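Local coordinates for protein peptidoglycan glycosyltransferase (PDB 4OVD) that belongs to the penicillin-binding proteins of the bacterial cell wall, combining a dimerisation domain with a transpeptidase domain, at residues T426-H438 with W450-E464. Residues are numbered along the deposited sequence; the frame is centred on the assembly and turned at random.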
# COMPACT_ATOMS: atom_id res chain seq x y z
N THR A 426 -6.34 3.75 -5.53
CA THR A 426 -6.38 5.18 -5.78
C THR A 426 -7.27 5.50 -6.98
O THR A 426 -7.94 6.49 -6.92
CB THR A 426 -5.02 5.91 -5.89
OG1 THR A 426 -4.29 5.50 -7.07
CG2 THR A 426 -4.21 5.69 -4.66
N ALA A 427 -7.29 4.69 -8.04
CA ALA A 427 -8.14 4.94 -9.17
C ALA A 427 -9.61 4.99 -8.77
O ALA A 427 -10.37 5.85 -9.24
CB ALA A 427 -7.92 3.92 -10.27
N VAL A 428 -10.01 4.11 -7.86
CA VAL A 428 -11.41 4.14 -7.41
C VAL A 428 -11.65 5.39 -6.57
O VAL A 428 -12.73 6.03 -6.62
CB VAL A 428 -11.76 2.85 -6.64
CG1 VAL A 428 -13.11 2.96 -5.96
CG2 VAL A 428 -11.74 1.68 -7.59
N ALA A 429 -10.65 5.77 -5.80
CA ALA A 429 -10.83 6.94 -4.93
C ALA A 429 -10.53 8.27 -5.63
O ALA A 429 -10.74 9.30 -5.03
CB ALA A 429 -9.92 6.84 -3.72
N ASN A 430 -9.99 8.25 -6.85
CA ASN A 430 -9.67 9.50 -7.48
C ASN A 430 -10.29 9.68 -8.85
O ASN A 430 -9.60 10.04 -9.80
CB ASN A 430 -8.19 9.61 -7.55
CG ASN A 430 -7.75 10.94 -8.09
OD1 ASN A 430 -8.23 11.95 -7.67
ND2 ASN A 430 -6.76 10.94 -8.94
N LYS A 431 -11.57 9.31 -8.96
CA LYS A 431 -12.33 9.50 -10.21
C LYS A 431 -11.77 8.75 -11.35
O LYS A 431 -11.84 9.16 -12.49
CB LYS A 431 -12.43 10.98 -10.53
CG LYS A 431 -13.22 11.69 -9.43
CD LYS A 431 -13.20 13.23 -9.53
CE LYS A 431 -13.86 13.79 -10.79
NZ LYS A 431 -15.30 13.44 -10.95
N GLY A 432 -11.11 7.67 -11.03
CA GLY A 432 -10.60 6.84 -12.05
C GLY A 432 -9.18 7.01 -12.40
O GLY A 432 -8.67 6.26 -13.26
N THR A 433 -8.54 8.02 -11.83
CA THR A 433 -7.13 8.26 -12.15
C THR A 433 -6.20 7.67 -11.06
O THR A 433 -6.32 8.03 -9.91
CB THR A 433 -6.89 9.74 -12.38
OG1 THR A 433 -7.63 10.15 -13.53
CG2 THR A 433 -5.40 10.05 -12.66
N MSE A 434 -5.33 6.75 -11.43
CA MSE A 434 -4.36 6.15 -10.49
C MSE A 434 -3.14 7.03 -10.31
O MSE A 434 -2.63 7.61 -11.27
CB MSE A 434 -4.07 4.76 -11.06
CG MSE A 434 -2.98 4.02 -10.39
SE MSE A 434 -3.29 2.14 -10.81
CE MSE A 434 -2.34 2.33 -12.50
N VAL A 435 -2.71 7.24 -9.08
CA VAL A 435 -1.58 8.11 -8.83
C VAL A 435 -0.40 7.31 -8.41
O VAL A 435 -0.52 6.15 -8.20
CB VAL A 435 -1.92 9.15 -7.74
CG1 VAL A 435 -3.16 9.97 -8.13
CG2 VAL A 435 -2.14 8.49 -6.41
N THR A 436 0.75 7.96 -8.27
CA THR A 436 1.97 7.30 -7.90
C THR A 436 2.17 7.57 -6.43
O THR A 436 2.30 8.72 -6.10
CB THR A 436 3.16 7.90 -8.61
OG1 THR A 436 3.05 7.70 -10.02
CG2 THR A 436 4.42 7.24 -8.10
N PRO A 437 2.17 6.54 -5.56
CA PRO A 437 2.40 6.84 -4.13
C PRO A 437 3.86 7.33 -3.97
O PRO A 437 4.74 6.87 -4.66
CB PRO A 437 2.11 5.51 -3.39
CG PRO A 437 1.48 4.62 -4.41
CD PRO A 437 1.93 5.11 -5.79
N HIS A 438 4.13 8.26 -3.09
CA HIS A 438 5.45 8.81 -2.99
C HIS A 438 5.65 9.64 -1.78
O HIS A 438 4.73 10.08 -1.20
CB HIS A 438 5.77 9.62 -4.22
CG HIS A 438 4.91 10.83 -4.38
ND1 HIS A 438 3.74 10.82 -5.10
CD2 HIS A 438 5.03 12.08 -3.90
CE1 HIS A 438 3.19 12.01 -5.06
NE2 HIS A 438 3.96 12.79 -4.34
N TRP A 450 4.38 13.92 -10.44
CA TRP A 450 4.37 12.50 -10.33
C TRP A 450 3.35 11.98 -11.33
O TRP A 450 2.24 12.51 -11.41
CB TRP A 450 3.95 12.14 -8.92
CG TRP A 450 4.99 12.43 -7.97
CD1 TRP A 450 5.09 13.54 -7.20
CD2 TRP A 450 6.15 11.62 -7.68
NE1 TRP A 450 6.22 13.48 -6.44
CE2 TRP A 450 6.90 12.31 -6.71
CE3 TRP A 450 6.60 10.36 -8.13
CZ2 TRP A 450 8.08 11.80 -6.18
CZ3 TRP A 450 7.75 9.86 -7.60
CH2 TRP A 450 8.50 10.58 -6.62
N PRO A 451 3.71 10.93 -12.07
CA PRO A 451 2.82 10.39 -13.12
C PRO A 451 1.48 9.88 -12.60
O PRO A 451 1.38 9.34 -11.48
CB PRO A 451 3.62 9.20 -13.69
CG PRO A 451 5.05 9.36 -13.17
CD PRO A 451 4.92 10.11 -11.88
N THR A 452 0.44 10.14 -13.39
CA THR A 452 -0.91 9.67 -13.11
C THR A 452 -1.32 8.84 -14.33
O THR A 452 -0.71 8.96 -15.38
CB THR A 452 -1.96 10.80 -12.93
OG1 THR A 452 -2.02 11.60 -14.11
CG2 THR A 452 -1.69 11.69 -11.73
N LYS A 453 -2.36 8.03 -14.20
CA LYS A 453 -2.81 7.19 -15.29
C LYS A 453 -4.34 7.00 -15.22
O LYS A 453 -4.85 6.63 -14.18
CB LYS A 453 -2.14 5.83 -15.13
CG LYS A 453 -2.34 4.88 -16.29
CD LYS A 453 -1.69 3.55 -15.98
CE LYS A 453 -1.67 2.60 -17.17
NZ LYS A 453 -1.03 1.33 -16.72
N ASP A 454 -5.04 7.19 -16.32
CA ASP A 454 -6.49 7.02 -16.34
C ASP A 454 -6.75 5.55 -16.53
O ASP A 454 -6.43 4.99 -17.55
CB ASP A 454 -7.14 7.80 -17.48
CG ASP A 454 -7.03 9.29 -17.28
OD1 ASP A 454 -6.49 9.75 -16.24
OD2 ASP A 454 -7.50 10.01 -18.17
N VAL A 455 -7.30 4.92 -15.52
CA VAL A 455 -7.50 3.49 -15.56
C VAL A 455 -8.94 3.11 -15.85
O VAL A 455 -9.20 2.24 -16.64
CB VAL A 455 -6.97 2.87 -14.23
CG1 VAL A 455 -7.17 1.39 -14.19
CG2 VAL A 455 -5.51 3.21 -14.10
N ILE A 456 -9.86 3.72 -15.14
CA ILE A 456 -11.29 3.51 -15.33
C ILE A 456 -11.98 4.88 -15.40
O ILE A 456 -11.38 5.90 -15.02
CB ILE A 456 -11.89 2.71 -14.17
CG1 ILE A 456 -11.59 3.40 -12.87
CG2 ILE A 456 -11.34 1.28 -14.13
CD1 ILE A 456 -12.08 2.64 -11.69
N SER A 457 -13.21 4.91 -15.85
CA SER A 457 -13.96 6.20 -15.86
C SER A 457 -14.39 6.59 -14.45
O SER A 457 -14.43 5.76 -13.53
CB SER A 457 -15.24 6.05 -16.66
OG SER A 457 -16.12 5.15 -16.03
N SER A 458 -14.83 7.83 -14.30
CA SER A 458 -15.29 8.31 -13.01
C SER A 458 -16.58 7.62 -12.64
O SER A 458 -16.88 7.48 -11.46
CB SER A 458 -15.49 9.85 -13.01
OG SER A 458 -16.29 10.23 -14.08
N SER A 459 -17.38 7.26 -13.64
CA SER A 459 -18.62 6.55 -13.34
C SER A 459 -18.32 5.18 -12.72
O SER A 459 -18.98 4.78 -11.77
CB SER A 459 -19.52 6.40 -14.55
OG SER A 459 -18.86 5.74 -15.61
N THR A 460 -17.40 4.43 -13.31
CA THR A 460 -17.00 3.14 -12.74
C THR A 460 -16.48 3.33 -11.32
O THR A 460 -16.87 2.57 -10.47
CB THR A 460 -15.95 2.50 -13.63
OG1 THR A 460 -16.53 2.33 -14.93
CG2 THR A 460 -15.48 1.21 -13.06
N ALA A 461 -15.60 4.33 -11.09
CA ALA A 461 -15.07 4.65 -9.80
C ALA A 461 -16.17 4.90 -8.80
O ALA A 461 -16.12 4.38 -7.71
CB ALA A 461 -14.13 5.82 -9.83
N SER A 462 -17.19 5.65 -9.19
CA SER A 462 -18.32 5.90 -8.35
C SER A 462 -19.13 4.65 -8.03
O SER A 462 -19.59 4.51 -6.93
CB SER A 462 -19.29 6.90 -9.04
OG SER A 462 -18.62 8.12 -9.17
N ALA A 463 -19.35 3.75 -8.99
CA ALA A 463 -20.10 2.53 -8.72
C ALA A 463 -19.26 1.66 -7.74
O ALA A 463 -19.79 1.11 -6.82
CB ALA A 463 -20.36 1.78 -10.02
N GLU A 464 -17.92 1.61 -7.92
CA GLU A 464 -17.09 0.86 -7.01
C GLU A 464 -17.09 1.45 -5.58
O GLU A 464 -17.15 0.68 -4.58
CB GLU A 464 -15.69 0.76 -7.52
CG GLU A 464 -15.54 -0.05 -8.79
CD GLU A 464 -15.74 -1.55 -8.59
OE1 GLU A 464 -15.21 -2.15 -7.61
OE2 GLU A 464 -16.44 -2.15 -9.45
O HOH W 1 0.08 6.77 -11.62
O HOH W 2 0.77 10.59 -9.11
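Ala461 sets its methyl group against the last turn of helix 418-429, with CB 3.5 Å from Val428 O, while Val428 CG1 reaches the CB of Glu464 one turn further on. Next along, Ile456 CG1 lies against Gly432 CA, where the backbones close in until Gly432 CA meets Ile456 O at 3.2 Å in a CA-H...O contact. The apolar row continues as Val455 CG2 touches both CB and CE of Met434, a selenomethionine whose chain bends at its last torsion (85°) and lays CE 3.7 Å from Lys453 CD.

A type I' turn, Asn430 to Thr433, leads from the helix into a two-stranded antiparallel pairing. Met434 and Lys453 exchange backbone hydrogen bonds, and Gly432 O takes a nearly axial one from Val455 N at 3.0 Å plus a weak one from Ile456 N. On the face opposite Met434, Thr433 OG1 donates to Asp454 OD1 from above the carboxylate plane.

Beyond the strands, Pro451 O gathers three donors: Thr436 OG1 at 2.8 Å and two waters, one bridging to Met434 O, the other to Thr436 N. At the far end the His438 ring stacks face to face on the five-membered ring of Trp450, centroids 3.3 Å apart and planes 13° from parallel. His438 ND1 donates to Thr436 O near the imidazole plane, which fixes the ring's rotation.

Within the transpeptidase domain, this pairing ties helix 418-429 to helix 458-474; helix 298-307 packs against Ile456, Thr460 and Glu464, and strand 248-253 meets Thr426 and Val435 through Met253.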